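Local structure of NADH dehydrogenase (Methanothermobacter marburgensis, 4R81) at residues Met4-Leu9 and Glu24-Gly29; Met45-Glu50 and Met73-Arg78; Arg106-Gly111 and Asp159-Val164; Glu141-Thr146 and Glu150-Val155. The protein binds flavin mononucleotide and probably catalyses the transfer of electrons from NADH or NADPH to quinones. All coordinates share one frame; numbering follows the deposited sequence.

Contact 1 (Met4-Leu9 and Glu24-Gly29)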
loop_
_atom_site.group_PDB
_atom_site.type_symbol
_atom_site.label_atom_id
_atom_site.label_comp_id
_atom_site.label_asym_id
_atom_site.label_seq_id
_atom_site.Cartn_x
_atom_site.Cartn_y
_atom_site.Cartn_z
ATOM N N MET A 4 1.398 -13.859 26.482
ATOM C CA MET A 4 1.359 -12.554 25.842
ATOM C C MET A 4 -0.005 -12.289 25.252
ATOM O O MET A 4 -0.716 -13.215 24.858
ATOM C CB MET A 4 2.420 -12.458 24.753
ATOM C CG MET A 4 3.811 -12.340 25.321
ATOM S SD MET A 4 5.045 -12.401 24.033
ATOM C CE MET A 4 4.771 -14.034 23.410
ATOM N N HIS A 5 -0.374 -11.016 25.202
ATOM C CA HIS A 5 -1.610 -10.626 24.547
ATOM C C HIS A 5 -1.307 -10.037 23.181
ATOM O O HIS A 5 -0.443 -9.166 23.049
ATOM C CB HIS A 5 -2.399 -9.626 25.390
ATOM C CG HIS A 5 -3.668 -9.182 24.741
ATOM N ND1 HIS A 5 -4.795 -9.975 24.692
ATOM C CD2 HIS A 5 -3.986 -8.038 24.087
ATOM C CE1 HIS A 5 -5.753 -9.336 24.047
ATOM N NE2 HIS A 5 -5.288 -8.159 23.671
ATOM N N VAL A 6 -2.010 -10.518 22.160
ATOM C CA VAL A 6 -1.775 -10.060 20.796
ATOM C C VAL A 6 -2.966 -9.284 20.264
ATOM O O VAL A 6 -4.096 -9.758 20.356
ATOM C CB VAL A 6 -1.554 -11.246 19.848
ATOM C CG1 VAL A 6 -1.021 -10.756 18.508
ATOM C CG2 VAL A 6 -0.587 -12.232 20.470
ATOM N N TYR A 7 -2.719 -8.103 19.700
ATOM C CA TYR A 7 -3.761 -7.425 18.935
ATOM C C TYR A 7 -3.522 -7.747 17.465
ATOM O O TYR A 7 -2.462 -7.436 16.903
ATOM C CB TYR A 7 -3.813 -5.907 19.203
ATOM C CG TYR A 7 -4.910 -5.190 18.427
ATOM C CD1 TYR A 7 -6.218 -5.675 18.416
ATOM C CD2 TYR A 7 -4.638 -4.027 17.708
ATOM C CE1 TYR A 7 -7.226 -5.028 17.702
ATOM C CE2 TYR A 7 -5.632 -3.370 16.993
ATOM C CZ TYR A 7 -6.926 -3.876 16.993
ATOM O OH TYR A 7 -7.934 -3.247 16.289
ATOM N N ILE A 8 -4.517 -8.396 16.864
ATOM C CA ILE A 8 -4.407 -8.943 15.524
ATOM C C ILE A 8 -5.231 -8.121 14.551
ATOM O O ILE A 8 -6.466 -8.075 14.643
ATOM C CB ILE A 8 -4.914 -10.397 15.472
ATOM C CG1 ILE A 8 -4.180 -11.278 16.497
ATOM C CG2 ILE A 8 -4.758 -10.951 14.066
ATOM C CD1 ILE A 8 -4.809 -12.654 16.664
ATOM N N LEU A 9 -4.545 -7.460 13.624
ATOM C CA LEU A 9 -5.217 -6.713 12.568
ATOM C C LEU A 9 -5.480 -7.666 11.415
ATOM O O LEU A 9 -4.555 -8.261 10.860
ATOM C CB LEU A 9 -4.355 -5.541 12.084
ATOM C CG LEU A 9 -4.209 -4.312 12.991
ATOM C CD1 LEU A 9 -5.586 -3.817 13.424
ATOM C CD2 LEU A 9 -3.310 -4.590 14.214
ATOM N N GLU A 24 -7.607 -18.311 11.874
ATOM C CA GLU A 24 -8.022 -19.409 12.736
ATOM C C GLU A 24 -6.829 -20.249 13.168
ATOM O O GLU A 24 -6.730 -20.645 14.333
ATOM C CB GLU A 24 -9.048 -20.294 12.029
ATOM C CG GLU A 24 -9.520 -21.471 12.861
ATOM C CD GLU A 24 -10.354 -21.054 14.068
ATOM O OE1 GLU A 24 -10.976 -19.961 14.034
ATOM O OE2 GLU A 24 -10.386 -21.830 15.056
ATOM N N ALA A 25 -5.915 -20.509 12.237
ATOM C CA ALA A 25 -4.747 -21.337 12.546
ATOM C C ALA A 25 -3.823 -20.617 13.532
ATOM O O ALA A 25 -3.356 -21.201 14.513
ATOM C CB ALA A 25 -4.003 -21.720 11.272
ATOM N N PHE A 26 -3.601 -19.331 13.283
ATOM C CA PHE A 26 -2.773 -18.499 14.154
ATOM C C PHE A 26 -3.346 -18.427 15.571
ATOM O O PHE A 26 -2.620 -18.594 16.553
ATOM C CB PHE A 26 -2.621 -17.099 13.551
ATOM C CG PHE A 26 -1.722 -16.182 14.341
ATOM C CD1 PHE A 26 -0.361 -16.441 14.460
ATOM C CD2 PHE A 26 -2.238 -15.042 14.938
ATOM C CE1 PHE A 26 0.462 -15.583 15.182
ATOM C CE2 PHE A 26 -1.426 -14.179 15.656
ATOM C CZ PHE A 26 -0.073 -14.449 15.776
ATOM N N THR A 27 -4.647 -18.185 15.688
ATOM C CA THR A 27 -5.263 -18.120 17.008
ATOM C C THR A 27 -5.207 -19.461 17.746
ATOM O O THR A 27 -5.058 -19.492 18.966
ATOM C CB THR A 27 -6.707 -17.582 16.958
ATOM O OG1 THR A 27 -7.502 -18.396 16.090
ATOM C CG2 THR A 27 -6.722 -16.137 16.459
ATOM N N GLU A 28 -5.317 -20.562 17.007
ATOM C CA GLU A 28 -5.182 -21.890 17.601
ATOM C C GLU A 28 -3.802 -22.059 18.229
ATOM O O GLU A 28 -3.681 -22.561 19.349
ATOM C CB GLU A 28 -5.438 -22.983 16.552
ATOM C CG GLU A 28 -5.473 -24.402 17.106
ATOM C CD GLU A 28 -5.811 -25.443 16.047
ATOM O OE1 GLU A 28 -6.077 -25.056 14.882
ATOM O OE2 GLU A 28 -5.810 -26.651 16.382
ATOM N N GLY A 29 -2.765 -21.642 17.507
ATOM C CA GLY A 29 -1.414 -21.681 18.043
ATOM C C GLY A 29 -1.244 -20.795 19.266
ATOM O O GLY A 29 -0.625 -21.205 20.250
#
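F26 meets I8 and V6 between helix 18-32 and strand 5-10. Its CG stands anti to the backbone N (chi1 -177°), which carries the ring out from the helix toward the strand. The ring presents an edge rather than a face. I8 CD1 lies in the ring plane, 3.8 Å from F26 CE2. The same methyl is 3.9 Å from F26 CD2, and I8 CG1 is 4.1 Å from F26 CE2. The two side chains run alongside each other, pointing opposite ways. V6 CG1 is a looser neighbour of the same edge, 4.5 Å from F26 CE2. These residues belong to the first beta-alpha-beta unit of the flavodoxin-like fold: strand 5-10, helix 18-32 and strand 36-41. The strand and helix segments run antiparallel, at 172°, and their axes come within 11.5 Å. A86 of strand 84-90 also packs on F26. One residue on, T27 adds a methyl to the apolar layer. Its CG2 is 4.0 Å from I8 CD1, so this methyl of I8 touches both F26 and T27. T27 OG1 stays with the helix backbone, 3.0 Å from E24 O and also near L23 O. Y37 of strand 36-41 packs on both I8 and T27.

Contact 2 (Met45-Glu50 and Met73-Arg78)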
loop_
_atom_site.group_PDB
_atom_site.type_symbol
_atom_site.label_atom_id
_atom_site.label_comp_id
_atom_site.label_asym_id
_atom_site.label_seq_id
_atom_site.Cartn_x
_atom_site.Cartn_y
_atom_site.Cartn_z
ATOM N N MET A 45 -15.407 -3.913 10.995
ATOM C CA MET A 45 -15.457 -2.706 11.808
ATOM C C MET A 45 -15.916 -1.491 11.026
ATOM O O MET A 45 -16.117 -0.429 11.613
ATOM C CB MET A 45 -14.070 -2.408 12.382
ATOM C CG MET A 45 -13.597 -3.427 13.411
ATOM S SD MET A 45 -11.834 -3.277 13.772
ATOM C CE MET A 45 -11.722 -1.526 14.113
ATOM N N ASN A 46 -16.070 -1.639 9.713
ATOM C CA ASN A 46 -16.305 -0.492 8.830
ATOM C C ASN A 46 -15.229 0.582 9.020
ATOM O O ASN A 46 -15.506 1.782 8.989
ATOM C CB ASN A 46 -17.709 0.089 9.044
ATOM C CG ASN A 46 -18.803 -0.927 8.785
ATOM O OD1 ASN A 46 -19.491 -1.374 9.708
ATOM N ND2 ASN A 46 -18.973 -1.299 7.521
ATOM N N PHE A 47 -13.992 0.137 9.210
ATOM C CA PHE A 47 -12.901 1.048 9.523
ATOM C C PHE A 47 -12.628 2.008 8.379
ATOM O O PHE A 47 -12.416 1.587 7.240
ATOM C CB PHE A 47 -11.631 0.279 9.870
ATOM C CG PHE A 47 -10.504 1.158 10.329
ATOM C CD1 PHE A 47 -10.476 1.643 11.629
ATOM C CD2 PHE A 47 -9.478 1.510 9.461
ATOM C CE1 PHE A 47 -9.438 2.457 12.060
ATOM C CE2 PHE A 47 -8.440 2.322 9.885
ATOM C CZ PHE A 47 -8.421 2.798 11.184
ATOM N N ARG A 48 -12.630 3.298 8.694
ATOM C CA ARG A 48 -12.381 4.327 7.698
ATOM C C ARG A 48 -10.905 4.296 7.334
ATOM O O ARG A 48 -10.028 4.497 8.187
ATOM C CB ARG A 48 -12.763 5.707 8.242
ATOM C CG ARG A 48 -12.499 6.848 7.270
ATOM C CD ARG A 48 -13.352 6.711 6.029
ATOM N NE ARG A 48 -13.240 7.879 5.165
ATOM C CZ ARG A 48 -13.903 8.029 4.025
ATOM N NH1 ARG A 48 -14.737 7.085 3.613
ATOM N NH2 ARG A 48 -13.730 9.123 3.299
ATOM N N SER A 49 -10.611 4.034 6.069
ATOM C CA SER A 49 -9.215 3.877 5.687
ATOM C C SER A 49 -8.579 5.135 5.104
ATOM O O SER A 49 -7.364 5.201 4.994
ATOM C CB SER A 49 -9.038 2.678 4.755
ATOM O OG SER A 49 -9.707 2.884 3.539
ATOM N N GLU A 50 -9.379 6.137 4.743
ATOM C CA GLU A 50 -8.826 7.364 4.154
ATOM C C GLU A 50 -8.421 8.384 5.201
ATOM O O GLU A 50 -9.264 8.838 5.977
ATOM C CB GLU A 50 -9.841 8.048 3.231
ATOM C CG GLU A 50 -10.003 7.418 1.869
ATOM C CD GLU A 50 -11.098 6.382 1.839
ATOM O OE1 GLU A 50 -11.637 6.058 2.927
ATOM O OE2 GLU A 50 -11.422 5.898 0.727
ATOM N N MET A 73 -8.163 6.584 18.501
ATOM C CA MET A 73 -7.940 6.459 19.941
ATOM C C MET A 73 -8.224 5.035 20.419
ATOM O O MET A 73 -7.481 4.482 21.234
ATOM C CB MET A 73 -8.797 7.466 20.717
ATOM C CG MET A 73 -8.493 8.910 20.378
ATOM S SD MET A 73 -9.500 10.076 21.311
ATOM C CE MET A 73 -8.785 9.885 22.943
ATOM N N GLU A 74 -9.292 4.441 19.895
ATOM C CA GLU A 74 -9.650 3.065 20.229
ATOM C C GLU A 74 -8.579 2.075 19.772
ATOM O O GLU A 74 -8.276 1.116 20.480
ATOM C CB GLU A 74 -11.014 2.694 19.629
ATOM C CG GLU A 74 -11.312 1.197 19.598
ATOM C CD GLU A 74 -11.615 0.613 20.969
ATOM O OE1 GLU A 74 -11.885 1.396 21.910
ATOM O OE2 GLU A 74 -11.593 -0.633 21.102
ATOM N N GLU A 75 -8.004 2.307 18.595
ATOM C CA GLU A 75 -6.927 1.441 18.119
ATOM C C GLU A 75 -5.714 1.537 19.041
ATOM O O GLU A 75 -5.077 0.527 19.356
ATOM C CB GLU A 75 -6.547 1.774 16.673
ATOM C CG GLU A 75 -7.658 1.468 15.669
ATOM C CD GLU A 75 -8.108 0.018 15.724
ATOM O OE1 GLU A 75 -7.288 -0.881 15.405
ATOM O OE2 GLU A 75 -9.284 -0.229 16.102
ATOM N N HIS A 76 -5.406 2.749 19.490
ATOM C CA HIS A 76 -4.277 2.944 20.389
ATOM C C HIS A 76 -4.501 2.233 21.728
ATOM O O HIS A 76 -3.562 1.689 22.305
ATOM C CB HIS A 76 -3.981 4.432 20.580
ATOM C CG HIS A 76 -3.464 5.101 19.345
ATOM N ND1 HIS A 76 -3.105 6.433 19.310
ATOM C CD2 HIS A 76 -3.235 4.617 18.101
ATOM C CE1 HIS A 76 -2.688 6.741 18.095
ATOM N NE2 HIS A 76 -2.758 5.658 17.340
ATOM N N GLU A 77 -5.743 2.225 22.210
ATOM C CA GLU A 77 -6.070 1.479 23.425
ATOM C C GLU A 77 -5.879 -0.023 23.232
ATOM O O GLU A 77 -5.326 -0.704 24.100
ATOM C CB GLU A 77 -7.504 1.764 23.868
ATOM C CG GLU A 77 -7.742 3.175 24.354
ATOM C CD GLU A 77 -9.068 3.310 25.078
ATOM O OE1 GLU A 77 -9.463 2.346 25.772
ATOM O OE2 GLU A 77 -9.713 4.374 24.951
ATOM N N ARG A 78 -6.343 -0.535 22.097
ATOM C CA ARG A 78 -6.185 -1.953 21.774
ATOM C C ARG A 78 -4.714 -2.359 21.706
ATOM O O ARG A 78 -4.323 -3.398 22.246
ATOM C CB ARG A 78 -6.898 -2.279 20.459
ATOM C CG ARG A 78 -8.413 -2.150 20.557
ATOM C CD ARG A 78 -9.091 -2.278 19.202
ATOM N NE ARG A 78 -10.541 -2.135 19.303
ATOM C CZ ARG A 78 -11.392 -2.458 18.337
ATOM N NH1 ARG A 78 -10.941 -2.962 17.196
ATOM N NH2 ARG A 78 -12.695 -2.295 18.515
#
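M45 and F47 lean from the loop after strand 36-41 onto E75 and R78 of helix 70-80. In this way the loop between strand 36-41 and helix 53-61 of the flavodoxin-like fold packs on helix 70-80. The apolar part is small. F47 CE1 is 4.1 Å from E75 CG, an oblique touch on the aliphatic stem of the glutamate. Ring and carboxylate planes are 61° apart. F47 also meets the ring of W103, from helix 98-107.

The M45 thioether end makes the rest of the contact. Its chain bends at the last torsion (chi3 51°) and lays CE beside two charged groups. M45 CE is 3.4 Å from E75 OE2 and 3.5 Å from R78 NH1. R78 NH1 also gives a weak hydrogen bond to M45 SD, at 3.6 Å.

The charges pair mainly within helix 70-80. R78 NE donates to E74 OE2 at 2.6 Å. That oxygen lies in the guanidinium plane and uses its anti lone pair. E75 OE2 sits 3.4 Å from R78 NH1 but well out of the guanidinium plane, so this link is electrostatic. Y7 OH is bonded to both E75 OE1 and R78 NH1, and E75 OE1 also takes a bond from W103 NE1. Further along the loop, S49 and E50 meet the second subunit.

The ion pairs of E74, E75 and R78 thus stay inside the helix, where the carboxylates are likely to offset the arginine charge. The loop brings no charge of its own to them, but apolar cover and one weak sulfur acceptor.

Contact 3 (Arg106-Gly111 and Asp159-Val164)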
loop_
_atom_site.group_PDB
_atom_site.type_symbol
_atom_site.label_atom_id
_atom_site.label_comp_id
_atom_site.label_asym_id
_atom_site.label_seq_id
_atom_site.Cartn_x
_atom_site.Cartn_y
_atom_site.Cartn_z
ATOM N N ARG A 106 -3.619 6.236 9.142
ATOM C CA ARG A 106 -4.449 6.905 10.141
ATOM C C ARG A 106 -4.067 6.624 11.592
ATOM O O ARG A 106 -4.307 7.454 12.476
ATOM C CB ARG A 106 -5.924 6.542 9.920
ATOM C CG ARG A 106 -6.478 6.962 8.558
ATOM C CD ARG A 106 -7.996 6.838 8.517
ATOM N NE ARG A 106 -8.602 7.668 9.554
ATOM C CZ ARG A 106 -9.424 7.230 10.506
ATOM N NH1 ARG A 106 -9.792 5.959 10.545
ATOM N NH2 ARG A 106 -9.891 8.081 11.412
ATOM N N VAL A 107 -3.482 5.458 11.843
ATOM C CA VAL A 107 -3.245 5.027 13.216
ATOM C C VAL A 107 -1.817 5.320 13.659
ATOM O O VAL A 107 -1.575 5.597 14.827
ATOM C CB VAL A 107 -3.651 3.539 13.422
ATOM C CG1 VAL A 107 -3.367 3.066 14.860
ATOM C CG2 VAL A 107 -5.135 3.352 13.078
ATOM N N TRP A 108 -0.876 5.311 12.721
ATOM C CA TRP A 108 0.507 5.626 13.061
ATOM C C TRP A 108 0.691 7.149 13.102
ATOM O O TRP A 108 1.279 7.745 12.194
ATOM C CB TRP A 108 1.468 5.009 12.041
ATOM C CG TRP A 108 1.947 3.560 12.255
ATOM C CD1 TRP A 108 2.884 2.925 11.499
ATOM C CD2 TRP A 108 1.541 2.600 13.268
ATOM N NE1 TRP A 108 3.087 1.646 11.955
ATOM C CE2 TRP A 108 2.281 1.419 13.037
ATOM C CE3 TRP A 108 0.629 2.620 14.332
ATOM C CZ2 TRP A 108 2.147 0.276 13.834
ATOM C CZ3 TRP A 108 0.494 1.479 15.122
ATOM C CH2 TRP A 108 1.250 0.324 14.866
ATOM N N THR A 109 0.194 7.776 14.163
ATOM C CA THR A 109 0.096 9.237 14.229
ATOM C C THR A 109 1.310 9.912 14.843
ATOM O O THR A 109 2.051 9.304 15.616
ATOM C CB THR A 109 -1.167 9.669 15.006
ATOM O OG1 THR A 109 -1.184 9.026 16.287
ATOM C CG2 THR A 109 -2.397 9.258 14.249
ATOM N N TYR A 110 1.513 11.179 14.490
ATOM C CA TYR A 110 2.606 11.944 15.062
ATOM C C TYR A 110 2.388 12.073 16.565
ATOM O O TYR A 110 1.281 12.389 17.021
ATOM C CB TYR A 110 2.724 13.328 14.419
ATOM C CG TYR A 110 3.930 14.072 14.932
ATOM C CD1 TYR A 110 3.854 14.843 16.082
ATOM C CD2 TYR A 110 5.159 13.967 14.292
ATOM C CE1 TYR A 110 4.955 15.496 16.575
ATOM C CE2 TYR A 110 6.265 14.622 14.774
ATOM C CZ TYR A 110 6.157 15.388 15.915
ATOM O OH TYR A 110 7.255 16.045 16.409
ATOM N N GLY A 111 3.450 11.825 17.329
ATOM C CA GLY A 111 3.376 11.867 18.778
ATOM C C GLY A 111 3.130 10.500 19.384
ATOM O O GLY A 111 3.274 10.321 20.595
ATOM N N ASP A 159 10.042 -0.141 7.735
ATOM C CA ASP A 159 9.473 1.178 7.989
ATOM C C ASP A 159 8.262 1.132 8.918
ATOM O O ASP A 159 8.177 1.889 9.884
ATOM C CB ASP A 159 9.091 1.847 6.671
ATOM C CG ASP A 159 8.637 3.284 6.852
ATOM O OD1 ASP A 159 9.290 4.026 7.622
ATOM O OD2 ASP A 159 7.631 3.680 6.219
ATOM N N ARG A 160 7.320 0.248 8.623
ATOM C CA ARG A 160 6.037 0.283 9.318
ATOM C C ARG A 160 6.044 -0.364 10.697
ATOM O O ARG A 160 5.153 -0.105 11.502
ATOM C CB ARG A 160 4.938 -0.340 8.452
ATOM C CG ARG A 160 4.570 0.486 7.245
ATOM C CD ARG A 160 3.578 -0.243 6.366
ATOM N NE ARG A 160 3.508 0.354 5.033
ATOM C CZ ARG A 160 2.937 -0.217 3.975
ATOM N NH1 ARG A 160 2.360 -1.406 4.081
ATOM N NH2 ARG A 160 2.951 0.402 2.807
ATOM N N LEU A 161 7.039 -1.195 10.987
ATOM C CA LEU A 161 7.043 -1.902 12.269
ATOM C C LEU A 161 8.287 -1.593 13.098
ATOM O O LEU A 161 8.197 -0.914 14.124
ATOM C CB LEU A 161 6.826 -3.406 12.062
ATOM C CG LEU A 161 5.417 -3.710 11.533
ATOM C CD1 LEU A 161 5.279 -5.160 11.091
ATOM C CD2 LEU A 161 4.340 -3.364 12.578
ATOM N N LEU A 162 9.450 -2.061 12.656
ATOM C CA LEU A 162 10.685 -1.695 13.346
ATOM C C LEU A 162 10.836 -0.171 13.393
ATOM O O LEU A 162 11.331 0.377 14.377
ATOM C CB LEU A 162 11.912 -2.341 12.683
ATOM C CG LEU A 162 12.054 -3.868 12.780
ATOM C CD1 LEU A 162 13.134 -4.395 11.835
ATOM C CD2 LEU A 162 12.332 -4.308 14.214
ATOM N N GLY A 163 10.386 0.506 12.338
ATOM C CA GLY A 163 10.540 1.949 12.223
ATOM C C GLY A 163 9.715 2.763 13.205
ATOM O O GLY A 163 9.962 3.967 13.385
ATOM N N VAL A 164 8.736 2.124 13.839
ATOM C CA VAL A 164 7.894 2.812 14.814
ATOM C C VAL A 164 8.103 2.263 16.222
ATOM O O VAL A 164 7.348 2.576 17.146
ATOM C CB VAL A 164 6.392 2.770 14.429
ATOM C CG1 VAL A 164 6.190 3.357 13.045
ATOM C CG2 VAL A 164 5.842 1.350 14.493
#
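W108 reaches V164, R160 and L161 with its indole, and the side chain can be followed outward. From CB, the first torsion sets CG beside the backbone N, anti to the carbonyl carbon (chi1 -87°). The ring then heads for the end of helix 148-162. CD1 comes first and lies 3.7 Å from V164 CG1. That methyl makes an off-centre CH-pi contact, 4.0 Å from the centroid of the W108 five-membered ring and 30° off the normal. NE1 follows. It donates to R160 O at 2.7 Å, with an N-H...O angle of 157°. The bond lies close to the ring plane and in the carbonyl plane, on a lone pair of the oxygen.

W108 follows helix 98-107 directly and is the centre of an inverse gamma turn. The contact thus ties the exit of one helix of the flavodoxin-like fold to the last turn of another, where a wider pi-type turn occurs. A leucine in place of W108 is likely to leave R160 O without its indole donor and V164 without the ring it covers.

Further out, CE2 is 3.8 Å from V164 CG2, which lies over one ring face toward the rim. At CZ2 the neighbour is L161 CD2, a loose 4.4 Å away at the ring edge. W103 and F104 of the same chain, and W93 of the second subunit, each meet W108 edge-to-face. R160 NH2 forms a salt bridge with D95 of the same chain, R160 NE bonds to W93 O of the second subunit, and D159 touches an FMN.

Contact 4 (Glu141-Thr146 and Glu150-Val155)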
loop_
_atom_site.group_PDB
_atom_site.type_symbol
_atom_site.label_atom_id
_atom_site.label_comp_id
_atom_site.label_asym_id
_atom_site.label_seq_id
_atom_site.Cartn_x
_atom_site.Cartn_y
_atom_site.Cartn_z
ATOM N N GLU A 141 9.253 -18.382 -3.126
ATOM C CA GLU A 141 10.435 -18.552 -3.963
ATOM C C GLU A 141 10.444 -17.555 -5.125
ATOM O O GLU A 141 11.456 -16.906 -5.398
ATOM C CB GLU A 141 10.509 -19.988 -4.490
ATOM C CG GLU A 141 11.757 -20.294 -5.308
ATOM C CD GLU A 141 11.442 -20.746 -6.724
ATOM O OE1 GLU A 141 11.503 -21.966 -6.992
ATOM O OE2 GLU A 141 11.138 -19.884 -7.575
ATOM N N ASP A 142 9.310 -17.440 -5.807
ATOM C CA ASP A 142 9.191 -16.512 -6.923
ATOM C C ASP A 142 9.277 -15.064 -6.449
ATOM O O ASP A 142 9.888 -14.231 -7.110
ATOM C CB ASP A 142 7.900 -16.764 -7.705
ATOM C CG ASP A 142 7.958 -18.045 -8.520
ATOM O OD1 ASP A 142 8.988 -18.281 -9.190
ATOM O OD2 ASP A 142 6.981 -18.820 -8.486
ATOM N N LEU A 143 8.682 -14.771 -5.298
ATOM C CA LEU A 143 8.753 -13.419 -4.734
ATOM C C LEU A 143 10.159 -13.059 -4.243
ATOM O O LEU A 143 10.586 -11.909 -4.369
ATOM C CB LEU A 143 7.738 -13.240 -3.599
ATOM C CG LEU A 143 6.254 -13.305 -3.968
ATOM C CD1 LEU A 143 5.420 -13.230 -2.702
ATOM C CD2 LEU A 143 5.857 -12.191 -4.935
ATOM N N GLU A 144 10.872 -14.033 -3.675
ATOM C CA GLU A 144 12.266 -13.822 -3.288
ATOM C C GLU A 144 13.088 -13.569 -4.540
ATOM O O GLU A 144 13.953 -12.688 -4.570
ATOM C CB GLU A 144 12.826 -15.037 -2.539
ATOM C CG GLU A 144 12.259 -15.244 -1.141
ATOM C CD GLU A 144 12.754 -14.232 -0.120
ATOM O OE1 GLU A 144 13.636 -13.414 -0.445
ATOM O OE2 GLU A 144 12.253 -14.261 1.028
ATOM N N GLY A 145 12.802 -14.343 -5.582
ATOM C CA GLY A 145 13.555 -14.251 -6.815
ATOM C C GLY A 145 13.404 -12.917 -7.516
ATOM O O GLY A 145 14.371 -12.395 -8.066
ATOM N N THR A 146 12.197 -12.356 -7.495
ATOM C CA THR A 146 11.932 -11.105 -8.212
ATOM C C THR A 146 12.269 -9.820 -7.447
ATOM O O THR A 146 12.310 -8.742 -8.036
ATOM C CB THR A 146 10.468 -11.004 -8.665
ATOM O OG1 THR A 146 9.612 -11.033 -7.517
ATOM C CG2 THR A 146 10.111 -12.151 -9.598
ATOM N N GLU A 150 11.789 -8.945 -0.685
ATOM C CA GLU A 150 12.699 -7.990 -0.066
ATOM C C GLU A 150 12.055 -6.610 0.087
ATOM O O GLU A 150 12.219 -5.944 1.112
ATOM C CB GLU A 150 13.983 -7.902 -0.891
ATOM C CG GLU A 150 15.007 -6.916 -0.375
ATOM C CD GLU A 150 16.364 -7.121 -1.022
ATOM O OE1 GLU A 150 16.641 -8.254 -1.477
ATOM O OE2 GLU A 150 17.153 -6.153 -1.086
ATOM N N SER A 151 11.317 -6.189 -0.936
ATOM C CA SER A 151 10.605 -4.922 -0.888
ATOM C C SER A 151 9.622 -4.935 0.265
ATOM O O SER A 151 9.511 -3.967 1.026
ATOM C CB SER A 151 9.850 -4.692 -2.194
ATOM O OG SER A 151 10.755 -4.587 -3.281
ATOM N N MET A 152 8.910 -6.046 0.401
ATOM C CA MET A 152 7.899 -6.145 1.434
ATOM C C MET A 152 8.506 -6.157 2.820
ATOM O O MET A 152 7.932 -5.598 3.745
ATOM C CB MET A 152 7.012 -7.359 1.206
ATOM C CG MET A 152 6.312 -7.302 -0.123
ATOM S SD MET A 152 5.004 -8.514 -0.224
ATOM C CE MET A 152 5.903 -10.018 0.087
ATOM N N ARG A 153 9.672 -6.780 2.962
ATOM C CA ARG A 153 10.392 -6.715 4.225
ATOM C C ARG A 153 10.822 -5.278 4.543
ATOM O O ARG A 153 10.647 -4.817 5.668
ATOM C CB ARG A 153 11.589 -7.674 4.229
ATOM C CG ARG A 153 11.188 -9.144 4.327
ATOM C CD ARG A 153 12.392 -10.052 4.527
ATOM N NE ARG A 153 13.263 -10.093 3.353
ATOM C CZ ARG A 153 13.156 -10.989 2.377
ATOM N NH1 ARG A 153 12.215 -11.925 2.437
ATOM N NH2 ARG A 153 13.991 -10.955 1.343
ATOM N N SER A 154 11.359 -4.570 3.551
ATOM C CA SER A 154 11.793 -3.181 3.739
ATOM C C SER A 154 10.644 -2.270 4.161
ATOM O O SER A 154 10.798 -1.410 5.032
ATOM C CB SER A 154 12.416 -2.632 2.453
ATOM O OG SER A 154 13.625 -3.305 2.158
ATOM N N VAL A 155 9.492 -2.473 3.538
ATOM C CA VAL A 155 8.344 -1.611 3.754
ATOM C C VAL A 155 7.581 -1.968 5.031
ATOM O O VAL A 155 7.384 -1.127 5.913
ATOM C CB VAL A 155 7.414 -1.659 2.526
ATOM C CG1 VAL A 155 6.110 -0.906 2.791
ATOM C CG2 VAL A 155 8.128 -1.074 1.316
HETATM O O HOH W 1 13.215 -10.490 -2.841
#
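E144 and R153 face each other end-on across the two helices, and L143 and M152 meet on the buried side. The close fit is the ion pair, at the partly exposed rim. Its carboxylate and guanidinium planes are only 12° apart. R153 NH1 donates to E144 OE2 at 2.7 Å, and R153 NH2 donates to E144 OE1 at 3.1 Å. Both oxygens are met on their syn side. The two bonds fix the rotation of both groups. Each chain bends to get there, E144 at chi2 (-72°) and R153 at chi3 (-68°). Losing the carboxylate to an alanine here is likely to leave R153 without its counter-charge and its guanidinium freer to turn.

Next to the ion pair the join is looser and runs through a water. The water gives a hydrogen bond to E144 O at 2.9 Å and takes one from E150 N at 3.0 Å. E150 itself is exposed.

On the buried side the direct touch is also light, with L143 CD1 4.3 Å from M152 CE. Other residues close the packing round this pair. L91 and I173 touch both side chains, and the side chain of L143 is about 4 Å from a bound FMN at the nearest atoms.

The contact sits at the turn from helix 140-146 into helix 148-162. Strand 169-174, at the sheet edge within this chain, lies under L143 and M152. On helix 148-162 itself, S151, S154 and V155 pack on the second subunit.

How the contacts relate
Contacts 1 and 3 are buried; contacts 2 and 4 are partly exposed. Contact 1 is purely apolar and fixes a helix to the central sheet. Contact 3 adds one short indole hydrogen bond to aromatic packing near the flavin and the second subunit. Charged groups come in where solvent is nearer: contact 2 sets a methionine and a phenylalanine against a helix that carries its own salt-bridge network, and contact 4 rests on a two-pronged ion pair. Contacts 3 and 4 share helix 148-162, where R160 N lies 3.0 Å from V155 O. Contact 2 joins its neighbours. Y7 ties it to contact 1, and H76 NE2 lies 2.8 Å from V107 O of contact 3.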